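Local coordinates for dehydrogenase (Chromobacterium violaceum, PDB 3Q2I), which probably oxidises UDP-GlcNAcA with NAD as cofactor, a step in making 2,3-diacetamido-2,3-dideoxy-D-mannuronic acid, at residues 78-89 / 100-110. Numbering follows the deposited sequence.
Sequences IVILTTPSGLHP and FHVMTEKPMAT. With NAI (1,4-dihydronicotinamide adenine dinucleotide), chain B.
Leu81 N donates to Met103 O at 2.8 Å and 160°, the shortest of four backbone bonds that join strands 78-81 and 101-104 in parallel. Beyond their ends, His88 ND1 gives its hydrogen to Pro107 O (2.9 Å), a bond bent to 141° at the hydrogen. NE2 donates to Thr83 O at 2.8 Å, and with both nitrogens engaged the ring's rotation is fixed. Thr104 OG1, trans to its backbone N, comes close to the ring (3.2 Å from His88 CG) while its proton goes to Glu105 O. The cofactor's nicotinamide riboside bridges both segments: Ser85 OG bonds NAI O3D (2.8 Å), NAI O2D donates to Lys106 O, and NAI N7N donates almost straight to Glu105 OE2 (2.8 Å, 170°). OE2 also takes Lys106 N, and OE1 is hydrogen-bonded to His28 and His304, contacts that probably help hold the carboxylate for the carboxamide. Lys106, after which the peptide to Pro107 is cis, sends NZ to Asn190 O and the UDP-sugar. Behind this site, Ile78 and Ile80 pack on Met103 and on helix 304-315; on the other face, Leu81 CD1 meets Val102 CG1 (3.8 Å) beneath helix 88-97, completing a Rossmann beta-alpha-beta unit beside strand 14-19.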
loop_
_atom_site.group_PDB
_atom_site.type_symbol
_atom_site.label_atom_id
_atom_site.label_comp_id
_atom_site.label_asym_id
_atom_site.label_seq_id
_atom_site.Cartn_x
_atom_site.Cartn_y
_atom_site.Cartn_z
ATOM N N ILE A 78 28.140 -35.475 18.898
ATOM C CA ILE A 78 26.936 -34.635 18.733
ATOM C C ILE A 78 26.541 -33.968 20.051
ATOM O O ILE A 78 26.598 -34.588 21.117
ATOM C CB ILE A 78 25.782 -35.519 18.308
ATOM C CG1 ILE A 78 26.134 -36.057 16.927
ATOM C CG2 ILE A 78 24.405 -34.733 18.418
ATOM C CD1 ILE A 78 25.220 -37.127 16.405
ATOM N N VAL A 79 26.133 -32.701 19.993
ATOM C CA VAL A 79 25.688 -31.943 21.165
ATOM C C VAL A 79 24.197 -31.732 20.952
ATOM O O VAL A 79 23.789 -31.277 19.873
ATOM C CB VAL A 79 26.375 -30.570 21.332
ATOM C CG1 VAL A 79 25.803 -29.810 22.551
ATOM C CG2 VAL A 79 27.884 -30.746 21.589
ATOM N N ILE A 80 23.392 -32.131 21.925
ATOM C CA ILE A 80 21.933 -32.156 21.786
ATOM C C ILE A 80 21.425 -30.907 22.511
ATOM O O ILE A 80 21.849 -30.610 23.643
ATOM C CB ILE A 80 21.344 -33.361 22.523
ATOM C CG1 ILE A 80 21.891 -34.678 21.930
ATOM C CG2 ILE A 80 19.847 -33.330 22.466
ATOM C CD1 ILE A 80 21.980 -35.810 22.983
ATOM N N LEU A 81 20.553 -30.128 21.849
ATOM C CA LEU A 81 20.048 -28.890 22.459
ATOM C C LEU A 81 18.585 -29.070 22.890
ATOM O O LEU A 81 17.681 -29.165 22.045
ATOM C CB LEU A 81 20.097 -27.749 21.410
ATOM C CG LEU A 81 21.472 -27.557 20.796
ATOM C CD1 LEU A 81 21.429 -26.300 19.858
ATOM C CD2 LEU A 81 22.513 -27.375 21.859
ATOM N N THR A 82 18.354 -29.187 24.198
ATOM C CA THR A 82 17.020 -29.375 24.749
ATOM C C THR A 82 16.726 -28.220 25.744
ATOM O O THR A 82 16.006 -28.368 26.745
ATOM C CB THR A 82 16.863 -30.777 25.417
ATOM O OG1 THR A 82 18.005 -30.994 26.249
ATOM C CG2 THR A 82 16.715 -31.899 24.416
ATOM N N THR A 83 17.255 -27.049 25.417
ATOM C CA THR A 83 17.031 -25.766 26.081
ATOM C C THR A 83 15.810 -25.034 25.528
ATOM O O THR A 83 15.198 -25.478 24.551
ATOM C CB THR A 83 18.249 -24.869 25.874
ATOM O OG1 THR A 83 18.685 -24.969 24.504
ATOM C CG2 THR A 83 19.420 -25.324 26.793
ATOM N N PRO A 84 15.426 -23.954 26.202
ATOM C CA PRO A 84 14.395 -23.110 25.594
ATOM C C PRO A 84 14.658 -22.790 24.109
ATOM O O PRO A 84 15.801 -22.532 23.726
ATOM C CB PRO A 84 14.521 -21.838 26.427
ATOM C CG PRO A 84 14.869 -22.356 27.845
ATOM C CD PRO A 84 15.892 -23.448 27.511
ATOM N N SER A 85 13.597 -22.759 23.312
ATOM C CA SER A 85 13.717 -22.736 21.859
ATOM C C SER A 85 14.550 -21.566 21.367
ATOM O O SER A 85 15.390 -21.739 20.461
ATOM C CB SER A 85 12.346 -22.746 21.166
ATOM O OG SER A 85 11.545 -23.783 21.751
ATOM N N GLY A 86 14.327 -20.375 21.935
ATOM C CA GLY A 86 15.025 -19.153 21.504
ATOM C C GLY A 86 16.523 -19.140 21.784
ATOM O O GLY A 86 17.270 -18.284 21.299
ATOM N N LEU A 87 16.978 -20.116 22.600
ATOM C CA LEU A 87 18.409 -20.291 22.795
ATOM C C LEU A 87 19.075 -21.248 21.803
ATOM O O LEU A 87 20.291 -21.197 21.646
ATOM C CB LEU A 87 18.649 -20.834 24.235
ATOM C CG LEU A 87 18.352 -19.809 25.334
ATOM C CD1 LEU A 87 18.660 -20.553 26.639
ATOM C CD2 LEU A 87 19.146 -18.542 25.222
ATOM N N HIS A 88 18.297 -22.009 21.056
ATOM C CA HIS A 88 18.915 -23.006 20.151
ATOM C C HIS A 88 19.894 -22.343 19.185
ATOM O O HIS A 88 20.929 -22.877 18.871
ATOM C CB HIS A 88 17.916 -23.868 19.365
ATOM C CG HIS A 88 16.940 -24.611 20.229
ATOM N ND1 HIS A 88 15.754 -25.115 19.751
ATOM C CD2 HIS A 88 16.964 -24.906 21.553
ATOM C CE1 HIS A 88 15.112 -25.752 20.718
ATOM N NE2 HIS A 88 15.822 -25.618 21.823
ATOM N N PRO A 89 19.528 -21.207 18.565
ATOM C CA PRO A 89 20.455 -20.678 17.559
ATOM C C PRO A 89 21.822 -20.303 18.103
ATOM O O PRO A 89 22.842 -20.681 17.491
ATOM C CB PRO A 89 19.660 -19.459 16.971
ATOM C CG PRO A 89 18.221 -19.958 17.110
ATOM C CD PRO A 89 18.225 -20.502 18.550
ATOM N N PHE A 100 31.545 -29.314 16.668
ATOM C CA PHE A 100 30.586 -30.394 16.943
ATOM C C PHE A 100 29.413 -30.419 15.973
ATOM O O PHE A 100 28.907 -29.348 15.573
ATOM C CB PHE A 100 30.016 -30.275 18.359
ATOM C CG PHE A 100 31.057 -30.351 19.457
ATOM C CD1 PHE A 100 31.383 -31.583 20.024
ATOM C CD2 PHE A 100 31.715 -29.211 19.892
ATOM C CE1 PHE A 100 32.343 -31.651 21.017
ATOM C CE2 PHE A 100 32.702 -29.284 20.881
ATOM C CZ PHE A 100 33.007 -30.507 21.432
ATOM N N HIS A 101 28.987 -31.607 15.574
ATOM C CA HIS A 101 27.624 -31.831 15.088
ATOM C C HIS A 101 26.606 -31.483 16.160
ATOM O O HIS A 101 26.863 -31.615 17.373
ATOM C CB HIS A 101 27.444 -33.311 14.708
ATOM C CG HIS A 101 28.517 -33.835 13.812
ATOM N ND1 HIS A 101 28.652 -33.446 12.496
ATOM C CD2 HIS A 101 29.519 -34.723 14.046
ATOM C CE1 HIS A 101 29.641 -34.119 11.934
ATOM N NE2 HIS A 101 30.200 -34.879 12.862
ATOM N N VAL A 102 25.470 -30.948 15.705
ATOM C CA VAL A 102 24.446 -30.447 16.622
ATOM C C VAL A 102 23.142 -31.152 16.312
ATOM O O VAL A 102 22.770 -31.363 15.141
ATOM C CB VAL A 102 24.278 -28.922 16.423
ATOM C CG1 VAL A 102 22.994 -28.432 17.176
ATOM C CG2 VAL A 102 25.497 -28.172 16.887
ATOM N N MET A 103 22.394 -31.526 17.346
ATOM C CA MET A 103 21.031 -31.989 17.148
ATOM C C MET A 103 20.173 -31.013 17.944
ATOM O O MET A 103 20.311 -30.954 19.160
ATOM C CB MET A 103 20.789 -33.377 17.785
ATOM C CG MET A 103 19.324 -33.805 17.706
ATOM S SD MET A 103 18.928 -35.210 18.803
ATOM C CE MET A 103 20.468 -36.024 18.466
ATOM N N THR A 104 19.335 -30.213 17.289
ATOM C CA THR A 104 18.552 -29.234 18.054
ATOM C C THR A 104 17.122 -29.737 18.160
ATOM O O THR A 104 16.564 -30.302 17.213
ATOM C CB THR A 104 18.570 -27.810 17.394
ATOM O OG1 THR A 104 17.742 -26.951 18.213
ATOM C CG2 THR A 104 17.971 -27.911 15.971
ATOM N N GLU A 105 16.522 -29.591 19.344
ATOM C CA GLU A 105 15.089 -29.763 19.456
ATOM C C GLU A 105 14.362 -28.713 18.576
ATOM O O GLU A 105 14.973 -27.726 18.173
ATOM C CB GLU A 105 14.630 -29.679 20.896
ATOM C CG GLU A 105 14.481 -31.084 21.522
ATOM C CD GLU A 105 13.396 -31.925 20.917
ATOM O OE1 GLU A 105 13.307 -33.152 21.220
ATOM O OE2 GLU A 105 12.616 -31.464 20.056
ATOM N N LYS A 106 13.120 -29.021 18.264
ATOM C CA LYS A 106 12.263 -28.090 17.512
ATOM C C LYS A 106 11.726 -27.061 18.485
ATOM O O LYS A 106 11.645 -27.267 19.699
ATOM C CB LYS A 106 11.121 -28.863 16.856
ATOM C CG LYS A 106 10.155 -29.513 17.866
ATOM C CD LYS A 106 9.229 -28.499 18.543
ATOM C CE LYS A 106 7.867 -29.082 18.891
ATOM N NZ LYS A 106 6.946 -28.115 19.645
ATOM N N PRO A 107 11.278 -25.914 17.971
ATOM C CA PRO A 107 11.678 -25.510 16.618
ATOM C C PRO A 107 13.137 -25.073 16.659
ATOM O O PRO A 107 13.671 -24.762 17.723
ATOM C CB PRO A 107 10.802 -24.271 16.373
ATOM C CG PRO A 107 10.654 -23.636 17.759
ATOM C CD PRO A 107 10.630 -24.848 18.757
ATOM N N MET A 108 13.787 -25.070 15.500
ATOM C CA MET A 108 15.202 -24.770 15.467
ATOM C C MET A 108 15.542 -23.352 15.907
ATOM O O MET A 108 16.607 -23.091 16.443
ATOM C CB MET A 108 15.856 -25.100 14.129
ATOM C CG MET A 108 15.321 -24.166 13.024
ATOM S SD MET A 108 15.666 -24.752 11.324
ATOM C CE MET A 108 17.441 -24.630 11.284
ATOM N N ALA A 109 14.615 -22.417 15.646
ATOM C CA ALA A 109 14.801 -21.025 16.047
ATOM C C ALA A 109 13.429 -20.404 16.231
ATOM O O ALA A 109 12.428 -21.031 15.868
ATOM C CB ALA A 109 15.598 -20.209 14.962
ATOM N N THR A 110 13.408 -19.184 16.774
ATOM C CA THR A 110 12.129 -18.462 16.943
ATOM C C THR A 110 12.073 -17.256 15.992
ATOM O O THR A 110 11.056 -16.560 15.955
ATOM C CB THR A 110 11.927 -17.968 18.361
ATOM O OG1 THR A 110 13.021 -17.128 18.773
ATOM C CG2 THR A 110 11.792 -19.147 19.371
HETATM P PA NAI B . 12.096 -27.068 30.109
HETATM O O1A NAI B . 11.832 -25.716 30.634
HETATM O O2A NAI B . 11.444 -28.329 30.831
HETATM O O5B NAI B . 13.636 -27.402 29.995
HETATM C C5B NAI B . 14.404 -26.273 30.299
HETATM C C4B NAI B . 15.832 -26.730 30.563
HETATM O O4B NAI B . 16.845 -25.903 29.962
HETATM C C3B NAI B . 15.787 -26.388 32.053
HETATM O O3B NAI B . 16.226 -27.503 32.842
HETATM C C2B NAI B . 16.577 -25.074 32.181
HETATM O O2B NAI B . 17.202 -24.882 33.444
HETATM C C1B NAI B . 17.609 -25.338 31.060
HETATM N N9A NAI B . 18.330 -24.157 30.643
HETATM C C8A NAI B . 17.798 -22.916 30.387
HETATM N N7A NAI B . 18.752 -22.135 29.966
HETATM C C5A NAI B . 19.926 -22.839 29.827
HETATM C C6A NAI B . 21.248 -22.534 29.443
HETATM N N6A NAI B . 21.618 -21.275 29.019
HETATM N N1A NAI B . 22.171 -23.510 29.488
HETATM C C2A NAI B . 21.833 -24.714 29.903
HETATM N N3A NAI B . 20.611 -25.078 30.286
HETATM C C4A NAI B . 19.644 -24.135 30.278
HETATM O O3 NAI B . 11.607 -27.101 28.594
HETATM P PN NAI B . 11.287 -28.322 27.700
HETATM O O1N NAI B . 9.808 -28.580 27.644
HETATM O O2N NAI B . 12.173 -29.566 27.950
HETATM O O5D NAI B . 11.434 -27.800 26.165
HETATM C C5D NAI B . 12.793 -27.852 25.797
HETATM C C4D NAI B . 12.963 -27.692 24.289
HETATM O O4D NAI B . 12.387 -28.882 23.726
HETATM C C3D NAI B . 12.119 -26.549 23.657
HETATM O O3D NAI B . 12.856 -26.091 22.521
HETATM C C2D NAI B . 10.858 -27.262 23.156
HETATM O O2D NAI B . 10.307 -26.641 21.997
HETATM C C1D NAI B . 11.374 -28.676 22.757
HETATM N N1N NAI B . 10.350 -29.694 22.818
HETATM C C2N NAI B . 10.175 -30.496 21.789
HETATM C C3N NAI B . 9.154 -31.453 21.752
HETATM C C7N NAI B . 8.991 -32.370 20.602
HETATM O O7N NAI B . 7.952 -32.910 20.271
HETATM N N7N NAI B . 10.065 -32.662 19.810
HETATM C C4N NAI B . 8.246 -31.460 22.830
HETATM C C5N NAI B . 8.536 -30.673 23.931
HETATM C C6N NAI B . 9.582 -29.786 23.911
#